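Local coordinates for protein putative polyketide synthase (Brevibacillus brevis, PDB 6HP2) that probably transfers a methyl group from S-adenosylmethionine to oxygen, as the O-methyltransferase domain of a trans-AT polyketide synthase probably involved in making the antibiotic bacillaene, at residues M59-L64 and V265-Y269. Residues are numbered along the deposited sequence; the frame is centred on the assembly and turned at random.
Sequences MSRVIL and VQDLY
The ring of Y269 reaches across to the short helix 59-64 and packs as a knob into the hole formed by M59, S60, I63 and L64. Its CG is anti to the backbone N (chi1 -158°), which extends the ring from helix 263-281 toward its neighbour. CB of S60 lies 3.7 Å from CE2 of Y269. I63 approaches the same ring obliquely, with its CG2 4.3 Å from CE1 of Y269. The phenol oxygen ends by the first turn of helix 59-64, where OH of Y269 is 3.6 Å from the backbone N of S60 and also lies beside CG of M59. The M59 side chain crosses the tyrosine at about a right angle.

L64 fills the other part of the interface with both methyls. CD1 of L64 meets CG1 of V265 at 3.9 Å. CD2 of L64 touches CD1 of L268 at 3.8 Å, and the same methyl rests obliquely against CD1 of Y269. The contact is thus mainly apolar, and no hydrogen bond crosses it.

The hydroxyl of S60 turns to D251 for a hydrogen bond while its CB stays against the tyrosine.

The two helix segments run at 117° to each other, and their axes come within 11.9 Å. This is structural packing near the cofactor pocket but not in it, with the I63 side chain about 11 Å from the bound S-adenosyl-L-homocysteine. It joins an early helix to a late one in a methyltransferase with a Rossmann-like sheet. Helix 59-64 packs against helices 70-88, 254-258 and 263-281, the last of which leads into strand 284-293 of that sheet.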
loop_
_atom_site.group_PDB
_atom_site.type_symbol
_atom_site.label_atom_id
_atom_site.label_comp_id
_atom_site.label_asym_id
_atom_site.label_seq_id
_atom_site.Cartn_x
_atom_site.Cartn_y
_atom_site.Cartn_z
ATOM N N MET A 59 13.659 3.802 -13.938
ATOM C CA MET A 59 12.933 4.242 -12.763
ATOM C C MET A 59 13.868 4.878 -11.752
ATOM O O MET A 59 13.492 5.849 -11.115
ATOM C CB MET A 59 12.181 3.069 -12.123
ATOM C CG MET A 59 11.329 3.474 -10.931
ATOM S SD MET A 59 9.939 4.536 -11.485
ATOM C CE MET A 59 8.900 3.302 -12.264
ATOM N N SER A 60 15.083 4.335 -11.570
ATOM C CA SER A 60 15.991 4.895 -10.568
ATOM C C SER A 60 16.377 6.332 -10.930
ATOM O O SER A 60 16.503 7.185 -10.054
ATOM C CB SER A 60 17.256 4.018 -10.438
ATOM O OG SER A 60 17.896 3.873 -11.682
ATOM N N ARG A 61 16.625 6.605 -12.216
ATOM C CA ARG A 61 16.926 7.977 -12.641
ATOM C C ARG A 61 15.757 8.912 -12.353
ATOM O O ARG A 61 15.933 10.005 -11.809
ATOM C CB ARG A 61 17.249 7.987 -14.112
ATOM C CG ARG A 61 18.686 7.534 -14.412
ATOM C CD ARG A 61 18.965 7.468 -15.903
ATOM N NE ARG A 61 20.320 6.989 -16.167
ATOM C CZ ARG A 61 20.701 5.717 -16.076
ATOM N NH1 ARG A 61 19.836 4.780 -15.711
ATOM N NH2 ARG A 61 21.956 5.380 -16.345
ATOM N N VAL A 62 14.542 8.456 -12.639
ATOM C CA VAL A 62 13.363 9.292 -12.480
ATOM C C VAL A 62 13.061 9.556 -11.011
ATOM O O VAL A 62 12.693 10.679 -10.643
ATOM C CB VAL A 62 12.163 8.630 -13.179
ATOM C CG1 VAL A 62 10.924 9.416 -12.878
ATOM C CG2 VAL A 62 12.433 8.562 -14.671
ATOM N N ILE A 63 13.164 8.518 -10.165
ATOM C CA ILE A 63 12.839 8.655 -8.756
ATOM C C ILE A 63 13.916 9.439 -8.029
ATOM O O ILE A 63 13.618 10.238 -7.139
ATOM C CB ILE A 63 12.625 7.278 -8.111
ATOM C CG1 ILE A 63 11.395 6.588 -8.696
ATOM C CG2 ILE A 63 12.517 7.444 -6.614
ATOM C CD1 ILE A 63 10.107 7.378 -8.538
ATOM N N LEU A 64 15.180 9.193 -8.354
ATOM C CA LEU A 64 16.293 9.783 -7.609
ATOM C C LEU A 64 16.711 11.145 -8.134
ATOM O O LEU A 64 17.545 11.806 -7.501
ATOM C CB LEU A 64 17.511 8.836 -7.632
ATOM C CG LEU A 64 17.325 7.468 -6.952
ATOM C CD1 LEU A 64 18.663 6.656 -7.027
ATOM C CD2 LEU A 64 16.859 7.621 -5.491
ATOM N N VAL A 265 22.077 8.780 -0.864
ATOM C CA VAL A 265 21.139 8.460 -1.935
ATOM C C VAL A 265 21.172 6.973 -2.261
ATOM O O VAL A 265 20.126 6.340 -2.476
ATOM C CB VAL A 265 21.448 9.314 -3.179
ATOM C CG1 VAL A 265 20.597 8.837 -4.382
ATOM C CG2 VAL A 265 21.223 10.750 -2.911
ATOM N N GLN A 266 22.376 6.392 -2.302
ATOM C CA GLN A 266 22.537 4.983 -2.661
ATOM C C GLN A 266 21.894 4.063 -1.630
ATOM O O GLN A 266 21.396 2.990 -1.980
ATOM C CB GLN A 266 24.037 4.675 -2.810
ATOM C CG GLN A 266 24.404 3.347 -3.334
ATOM C CD GLN A 266 25.903 3.203 -3.547
ATOM O OE1 GLN A 266 26.636 4.197 -3.589
ATOM N NE2 GLN A 266 26.367 1.963 -3.700
ATOM N N ASP A 267 21.874 4.471 -0.361
ATOM C CA ASP A 267 21.402 3.579 0.691
ATOM C C ASP A 267 19.884 3.443 0.681
ATOM O O ASP A 267 19.359 2.365 0.969
ATOM C CB ASP A 267 21.875 4.083 2.055
ATOM C CG ASP A 267 23.345 3.812 2.299
ATOM O OD1 ASP A 267 23.859 2.804 1.760
ATOM O OD2 ASP A 267 23.988 4.609 3.027
ATOM N N LEU A 268 19.160 4.521 0.368
ATOM C CA LEU A 268 17.708 4.480 0.451
ATOM C C LEU A 268 17.069 3.711 -0.705
ATOM O O LEU A 268 15.982 3.141 -0.535
ATOM C CB LEU A 268 17.140 5.898 0.496
ATOM C CG LEU A 268 17.366 6.851 -0.678
ATOM C CD1 LEU A 268 16.473 6.527 -1.825
ATOM C CD2 LEU A 268 17.168 8.335 -0.243
ATOM N N TYR A 269 17.718 3.668 -1.872
ATOM C CA TYR A 269 17.154 2.982 -3.029
ATOM C C TYR A 269 17.522 1.502 -3.091
ATOM O O TYR A 269 16.932 0.747 -3.896
ATOM C CB TYR A 269 17.604 3.659 -4.336
ATOM C CG TYR A 269 16.685 3.362 -5.499
ATOM C CD1 TYR A 269 15.474 3.996 -5.624
ATOM C CD2 TYR A 269 17.028 2.441 -6.445
ATOM C CE1 TYR A 269 14.601 3.687 -6.666
ATOM C CE2 TYR A 269 16.187 2.126 -7.474
ATOM C CZ TYR A 269 14.968 2.798 -7.595
ATOM O OH TYR A 269 14.107 2.519 -8.622
#